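PDB 6LR3: macrophage migration inhibitory factor from Oncomelania hupensis, which belongs to the macrophage migration inhibitory factor family, small alpha/beta proteins built round a four-stranded sheet and assembled here as a trimer. Local coordinates for residues K13-P16 with V17-A21; V62-I65 with G66-N69; I100-A104 with L105-F109. All coordinates share one frame; numbering follows the deposited sequence.

In the fold
Three local contacts mark turning points of the chain, one ahead of a helix and two following neighbouring strands. Interaction 1 leads into helix 19-31 and lies across the chain's centre from the other two; centre to centre, it is about 24 Å from interaction 2 and about 28 Å from interaction 3. Interactions 2 and 3 have centres about 10 Å apart and touch where strands 58-64 and 95-101 pair in the mixed sheet. There V62 O lies 2.7 Å from I100 N and C64 O 2.9 Å from V102 N, both probable hydrogen bonds, while L68 CD1 packs on I100 O. All three reach other subunits; interactions 1 and 3 both touch the second.

Interaction 1: residues K13-P16 with V17-A21; sequences KSIP and VFFQA
P16 and F19 are joined by a backbone hydrogen bond that closes a type I beta turn, P16 to F19, and this turn leads the chain from the loop after strand 3-8 into helix 19-31. V17 takes the first inner position of the turn. Its side chain projects away from the preceding residues, and CB lies near them simply because it follows P16 directly. F18, the second inner residue, occupies the N-cap position of the helix. Its CG is placed between the backbone N and the carbonyl carbon (chi1 64°), which turns the ring back toward the proline, CE1 lying 3.9 Å from P16 CB; the ring meets the proline obliquely. The F18 ring also makes an edge-to-face contact with H87 of helix 70-88.

At F19 the N-H reaches P16 O over 3.0 Å at a nearly straight 159°, approaching from well above the carbonyl plane. The same oxygen lies 3.3 Å from F19 CB. F19 is buried: with CG anti to the backbone N (chi1 175°), the ring leads away from the loop toward M83 and F84 of helix 70-88, while Q20, next along the helix, turns its amide to V40 O and to R54 of the second subunit. Against the root of the F19 side chain packs I15, also buried; its touching branch is CG2, which sits 3.6 Å from F19 CB and 3.8 Å from F19 CG.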
loop_
_atom_site.group_PDB
_atom_site.type_symbol
_atom_site.label_atom_id
_atom_site.label_comp_id
_atom_site.label_asym_id
_atom_site.label_seq_id
_atom_site.Cartn_x
_atom_site.Cartn_y
_atom_site.Cartn_z
ATOM N N LYS B 13 4.281 -20.815 -5.343
ATOM C CA LYS B 13 4.386 -22.104 -6.077
ATOM C C LYS B 13 2.986 -22.615 -6.466
ATOM O O LYS B 13 2.901 -23.420 -7.392
ATOM C CB LYS B 13 5.143 -23.151 -5.262
ATOM C CG LYS B 13 4.432 -23.634 -4.017
ATOM C CD LYS B 13 3.652 -24.914 -4.154
ATOM C CE LYS B 13 2.652 -25.113 -3.033
ATOM N NZ LYS B 13 1.352 -25.618 -3.557
ATOM N N SER B 14 1.926 -22.189 -5.776
ATOM C CA SER B 14 0.530 -22.636 -6.009
ATOM C C SER B 14 -0.133 -21.806 -7.111
ATOM O O SER B 14 -1.229 -22.178 -7.524
ATOM C CB SER B 14 -0.294 -22.561 -4.771
ATOM O OG SER B 14 0.299 -23.327 -3.727
ATOM N N ILE B 15 0.472 -20.699 -7.518
ATOM C CA ILE B 15 -0.182 -19.712 -8.418
ATOM C C ILE B 15 0.269 -19.952 -9.839
ATOM O O ILE B 15 1.454 -20.041 -10.114
ATOM C CB ILE B 15 0.146 -18.284 -7.960
ATOM C CG1 ILE B 15 -0.280 -18.086 -6.514
ATOM C CG2 ILE B 15 -0.522 -17.267 -8.892
ATOM C CD1 ILE B 15 0.032 -16.726 -5.970
ATOM N N PRO B 16 -0.667 -20.018 -10.804
ATOM C CA PRO B 16 -0.297 -20.188 -12.197
ATOM C C PRO B 16 0.674 -19.107 -12.642
ATOM O O PRO B 16 0.520 -17.938 -12.268
ATOM C CB PRO B 16 -1.624 -20.098 -12.939
ATOM C CG PRO B 16 -2.602 -20.585 -11.942
ATOM C CD PRO B 16 -2.124 -19.990 -10.649
ATOM N N VAL B 17 1.641 -19.494 -13.455
ATOM C CA VAL B 17 2.724 -18.556 -13.870
ATOM C C VAL B 17 2.117 -17.392 -14.663
ATOM O O VAL B 17 2.742 -16.338 -14.666
ATOM C CB VAL B 17 3.793 -19.291 -14.711
ATOM C CG1 VAL B 17 4.528 -20.315 -13.864
ATOM C CG2 VAL B 17 3.191 -19.946 -15.936
ATOM N N PHE B 18 0.948 -17.580 -15.307
ATOM C CA PHE B 18 0.352 -16.545 -16.181
ATOM C C PHE B 18 -0.667 -15.713 -15.405
ATOM O O PHE B 18 -1.313 -14.881 -16.015
ATOM C CB PHE B 18 -0.231 -17.141 -17.455
ATOM C CG PHE B 18 -1.376 -18.078 -17.230
ATOM C CD1 PHE B 18 -1.183 -19.412 -16.925
ATOM C CD2 PHE B 18 -2.678 -17.612 -17.378
ATOM C CE1 PHE B 18 -2.271 -20.263 -16.816
ATOM C CE2 PHE B 18 -3.763 -18.456 -17.181
ATOM C CZ PHE B 18 -3.548 -19.778 -16.911
ATOM N N PHE B 19 -0.774 -15.875 -14.101
ATOM C CA PHE B 19 -1.769 -15.143 -13.267
ATOM C C PHE B 19 -1.618 -13.635 -13.475
ATOM O O PHE B 19 -2.615 -12.985 -13.812
ATOM C CB PHE B 19 -1.619 -15.514 -11.793
ATOM C CG PHE B 19 -2.522 -14.715 -10.895
ATOM C CD1 PHE B 19 -3.895 -14.786 -10.956
ATOM C CD2 PHE B 19 -1.968 -13.820 -10.024
ATOM C CE1 PHE B 19 -4.692 -14.051 -10.098
ATOM C CE2 PHE B 19 -2.739 -13.181 -9.059
ATOM C CZ PHE B 19 -4.107 -13.257 -9.144
ATOM N N GLN B 20 -0.423 -13.077 -13.298
ATOM C CA GLN B 20 -0.272 -11.605 -13.422
ATOM C C GLN B 20 -0.570 -11.145 -14.857
ATOM O O GLN B 20 -1.194 -10.089 -15.015
ATOM C CB GLN B 20 1.114 -11.146 -13.009
ATOM C CG GLN B 20 1.301 -11.111 -11.511
ATOM C CD GLN B 20 2.772 -11.127 -11.190
ATOM O OE1 GLN B 20 3.405 -12.194 -11.334
ATOM N NE2 GLN B 20 3.311 -9.965 -10.803
ATOM N N ALA B 21 -0.138 -11.886 -15.870
ATOM C CA ALA B 21 -0.442 -11.600 -17.289
ATOM C C ALA B 21 -1.945 -11.621 -17.506
ATOM O O ALA B 21 -2.478 -10.730 -18.186
ATOM C CB ALA B 21 0.256 -12.602 -18.183
#

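Interaction 2: residues V62-I65 with G66-N69; sequences VECI and GRLN
C64 and L68 supply the main apolar contact of this bend, in which the chain leaves strand 58-64 and folds back past its own end. L68 brings its branch point to the cysteine, with CG 4.0 Å from C64 CB, and CD1 reaches back along the strand to V62 O, 3.9 Å away. A looser touch joins L68 CD2 to V62 CG1. Both strand residues and L68 also pack on L31 of helix 19-31; V62 and C64 are thereby buried between sheet and helix, and L68 also meets F106 of the third subunit.

The sulfur contacts are different in kind. With SG anti to the backbone N (chi1 -168°), C64 directs it into the bend, 3.5 Å from G66 O and 3.9 Å from R67 CG. Beyond that methylene the R67 chain bends at chi2, and its guanidinium group hydrogen-bonds to L31 O through NE and to Q32 O through NH2.

Polar links hold the backbone of the bend. One water donates to C64 O at 3.0 Å and to G66 O at 2.9 Å, bridging C64 and the glycine. G66 O also accepts a weak bond from L68 N. The chain reverses through two successive residues of positive phi, 67° at G66 and 75° at R67. N69 then caps the next helix, its OD1 accepting from S72 N. Such a bend is the strand-to-helix connection of a beta-alpha-beta unit, here strand 58-64, helix 70-88 and parallel strand 95-101 of the MIF fold.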
loop_
_atom_site.group_PDB
_atom_site.type_symbol
_atom_site.label_atom_id
_atom_site.label_comp_id
_atom_site.label_asym_id
_atom_site.label_seq_id
_atom_site.Cartn_x
_atom_site.Cartn_y
_atom_site.Cartn_z
ATOM N N VAL B 62 -7.120 -1.841 -6.389
ATOM C CA VAL B 62 -7.142 -1.352 -7.775
ATOM C C VAL B 62 -7.009 0.156 -7.725
ATOM O O VAL B 62 -7.913 0.794 -7.262
ATOM C CB VAL B 62 -8.426 -1.774 -8.495
ATOM C CG1 VAL B 62 -8.460 -1.217 -9.905
ATOM C CG2 VAL B 62 -8.582 -3.299 -8.477
ATOM N N GLU B 63 -5.838 0.668 -8.077
ATOM C CA GLU B 63 -5.549 2.113 -8.157
ATOM C C GLU B 63 -5.728 2.520 -9.617
ATOM O O GLU B 63 -5.097 1.924 -10.492
ATOM C CB GLU B 63 -4.158 2.424 -7.638
ATOM C CG GLU B 63 -3.998 2.200 -6.141
ATOM C CD GLU B 63 -2.551 2.201 -5.672
ATOM O OE1 GLU B 63 -1.941 1.124 -5.716
ATOM O OE2 GLU B 63 -2.023 3.305 -5.333
ATOM N N CYS B 64 -6.568 3.501 -9.875
ATOM C CA CYS B 64 -6.853 3.925 -11.261
ATOM C C CYS B 64 -7.229 5.402 -11.286
ATOM O O CYS B 64 -7.936 5.851 -10.383
ATOM C CB CYS B 64 -7.964 3.078 -11.859
ATOM S SG CYS B 64 -8.127 3.288 -13.653
ATOM N N ILE B 65 -6.746 6.107 -12.295
ATOM C CA ILE B 65 -7.181 7.477 -12.617
ATOM C C ILE B 65 -8.485 7.336 -13.414
ATOM O O ILE B 65 -8.444 6.727 -14.499
ATOM C CB ILE B 65 -6.103 8.237 -13.404
ATOM C CG1 ILE B 65 -4.782 8.287 -12.627
ATOM C CG2 ILE B 65 -6.614 9.657 -13.734
ATOM C CD1 ILE B 65 -3.606 8.749 -13.504
ATOM N N GLY B 66 -9.587 7.835 -12.878
ATOM C CA GLY B 66 -10.930 7.638 -13.451
ATOM C C GLY B 66 -11.389 6.193 -13.374
ATOM O O GLY B 66 -10.769 5.405 -12.666
ATOM N N ARG B 67 -12.466 5.874 -14.093
ATOM C CA ARG B 67 -12.970 4.506 -14.370
ATOM C C ARG B 67 -13.659 3.860 -13.173
ATOM O O ARG B 67 -14.435 2.938 -13.414
ATOM C CB ARG B 67 -11.842 3.582 -14.839
ATOM C CG ARG B 67 -11.070 4.124 -16.024
ATOM C CD ARG B 67 -11.982 4.239 -17.245
ATOM N NE ARG B 67 -11.094 4.364 -18.381
ATOM C CZ ARG B 67 -10.616 5.505 -18.854
ATOM N NH1 ARG B 67 -10.975 6.663 -18.326
ATOM N NH2 ARG B 67 -9.751 5.487 -19.853
ATOM N N LEU B 68 -13.375 4.267 -11.939
ATOM C CA LEU B 68 -13.916 3.609 -10.737
ATOM C C LEU B 68 -15.212 4.293 -10.307
ATOM O O LEU B 68 -15.234 5.513 -10.073
ATOM C CB LEU B 68 -12.876 3.653 -9.629
ATOM C CG LEU B 68 -11.526 3.077 -10.015
ATOM C CD1 LEU B 68 -10.586 3.115 -8.802
ATOM C CD2 LEU B 68 -11.666 1.668 -10.541
ATOM N N ASN B 69 -16.251 3.484 -10.180
ATOM C CA ASN B 69 -17.590 3.937 -9.764
ATOM C C ASN B 69 -18.316 2.694 -9.279
ATOM O O ASN B 69 -17.865 1.588 -9.536
ATOM C CB ASN B 69 -18.288 4.664 -10.912
ATOM C CG ASN B 69 -18.520 3.761 -12.104
ATOM O OD1 ASN B 69 -19.323 2.838 -12.040
ATOM N ND2 ASN B 69 -17.795 3.975 -13.177
HETATM O O HOH W 1 -10.739 6.780 -10.132
#

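Interaction 3: residues I100-A104 with L105-F109; sequences IPVPA and LFCSF
P103 and F106 meet through both backbone and side chain. The hydrogen bond runs from F106 N to P103 O, 2.9 Å long with an angle of 153° at the hydrogen, and the donor stands above the carbonyl plane rather than within it. It spans three residues along the chain, and the backbone angles of A104 and L105 between its ends fit a type I turn. Tight folding here also brings A104 O to 3.2 Å from C107 O; both are acceptors, so the approach is not a bond. The A104 backbone is hydrogen-bonded to that of H114, and C107 O accepts from H114 ND1, so both A104 and C107 are linked to H114.

In the MIF fold the segment belongs to the C-terminal region that reaches out from the main sheet. V102 still pairs with C64 of strand 58-64, but C107, S108 and F109 pair antiparallel with a strand of the second subunit, so a sheet continues across the trimer interface. L105 O accepts a hydrogen bond from N73 ND2 of that same neighbouring subunit, and the F106 side chain packs on the same asparagine.

The apolar contacts come in two pairs. Over the turn, the pyrrolidine ring of P103 lies against the root of the phenylalanine: CB is 3.9 Å from F106 CB and equally close to F106 CD1, with the aromatic ring set obliquely to the proline and continuing away from it. The second pair is V102 and C107, both buried. V102 CG1, anti to the backbone N (chi1 179°), is the methyl that meets C107, at 3.7 Å from its CB.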
loop_
_atom_site.group_PDB
_atom_site.type_symbol
_atom_site.label_atom_id
_atom_site.label_comp_id
_atom_site.label_asym_id
_atom_site.label_seq_id
_atom_site.Cartn_x
_atom_site.Cartn_y
_atom_site.Cartn_z
ATOM N N ILE B 100 -9.426 2.273 -5.524
ATOM C CA ILE B 100 -8.736 3.506 -5.070
ATOM C C ILE B 100 -8.642 4.484 -6.235
ATOM O O ILE B 100 -7.812 4.338 -7.132
ATOM C CB ILE B 100 -7.361 3.186 -4.478
ATOM C CG1 ILE B 100 -7.439 2.087 -3.413
ATOM C CG2 ILE B 100 -6.741 4.478 -3.952
ATOM C CD1 ILE B 100 -6.120 1.723 -2.789
ATOM N N PRO B 101 -9.479 5.532 -6.224
ATOM C CA PRO B 101 -9.436 6.569 -7.253
ATOM C C PRO B 101 -8.179 7.410 -7.067
ATOM O O PRO B 101 -7.821 7.720 -5.937
ATOM C CB PRO B 101 -10.684 7.431 -7.025
ATOM C CG PRO B 101 -11.333 6.936 -5.731
ATOM C CD PRO B 101 -10.550 5.748 -5.229
ATOM N N VAL B 102 -7.465 7.643 -8.154
ATOM C CA VAL B 102 -6.211 8.435 -8.138
ATOM C C VAL B 102 -6.425 9.705 -8.939
ATOM O O VAL B 102 -6.822 9.627 -10.087
ATOM C CB VAL B 102 -5.050 7.618 -8.710
ATOM C CG1 VAL B 102 -3.764 8.453 -8.702
ATOM C CG2 VAL B 102 -4.903 6.311 -7.967
ATOM N N PRO B 103 -6.184 10.888 -8.363
ATOM C CA PRO B 103 -6.284 12.124 -9.137
ATOM C C PRO B 103 -5.200 12.211 -10.212
ATOM O O PRO B 103 -4.066 11.938 -9.946
ATOM C CB PRO B 103 -6.102 13.249 -8.102
ATOM C CG PRO B 103 -6.292 12.560 -6.769
ATOM C CD PRO B 103 -5.792 11.132 -6.972
ATOM N N ALA B 104 -5.597 12.677 -11.403
ATOM C CA ALA B 104 -4.702 12.825 -12.573
ATOM C C ALA B 104 -3.478 13.672 -12.195
ATOM O O ALA B 104 -2.391 13.339 -12.646
ATOM C CB ALA B 104 -5.463 13.464 -13.714
ATOM N N LEU B 105 -3.636 14.745 -11.434
ATOM C CA LEU B 105 -2.532 15.678 -11.139
ATOM C C LEU B 105 -1.776 15.215 -9.893
ATOM O O LEU B 105 -0.861 15.931 -9.488
ATOM C CB LEU B 105 -3.069 17.105 -10.974
ATOM C CG LEU B 105 -3.679 17.678 -12.257
ATOM C CD1 LEU B 105 -4.156 19.100 -11.982
ATOM C CD2 LEU B 105 -2.710 17.689 -13.386
ATOM N N PHE B 106 -2.109 14.039 -9.366
ATOM C CA PHE B 106 -1.395 13.436 -8.211
ATOM C C PHE B 106 -0.739 12.133 -8.655
ATOM O O PHE B 106 -0.415 11.271 -7.821
ATOM C CB PHE B 106 -2.358 13.256 -7.035
ATOM C CG PHE B 106 -2.571 14.541 -6.279
ATOM C CD1 PHE B 106 -3.201 15.622 -6.875
ATOM C CD2 PHE B 106 -2.081 14.693 -4.995
ATOM C CE1 PHE B 106 -3.346 16.814 -6.185
ATOM C CE2 PHE B 106 -2.232 15.883 -4.310
ATOM C CZ PHE B 106 -2.876 16.941 -4.898
ATOM N N CYS B 107 -0.488 11.990 -9.942
ATOM C CA CYS B 107 0.133 10.761 -10.457
ATOM C C CYS B 107 0.966 11.116 -11.682
ATOM O O CYS B 107 0.452 11.777 -12.612
ATOM C CB CYS B 107 -0.933 9.741 -10.780
ATOM S SG CYS B 107 -0.199 8.164 -11.236
ATOM N N SER B 108 2.230 10.760 -11.644
ATOM C CA SER B 108 3.156 10.991 -12.776
ATOM C C SER B 108 3.342 9.702 -13.552
ATOM O O SER B 108 3.257 8.597 -13.002
ATOM C CB SER B 108 4.477 11.516 -12.316
ATOM O OG SER B 108 5.107 10.582 -11.462
ATOM N N PHE B 109 3.612 9.872 -14.837
ATOM C CA PHE B 109 4.108 8.798 -15.717
ATOM C C PHE B 109 5.050 9.462 -16.713
ATOM O O PHE B 109 4.649 10.450 -17.360
ATOM C CB PHE B 109 2.954 8.130 -16.448
ATOM C CG PHE B 109 3.406 7.233 -17.572
ATOM C CD1 PHE B 109 4.306 6.210 -17.361
ATOM C CD2 PHE B 109 2.965 7.474 -18.860
ATOM C CE1 PHE B 109 4.728 5.410 -18.403
ATOM C CE2 PHE B 109 3.374 6.657 -19.905
ATOM C CZ PHE B 109 4.268 5.649 -19.688
#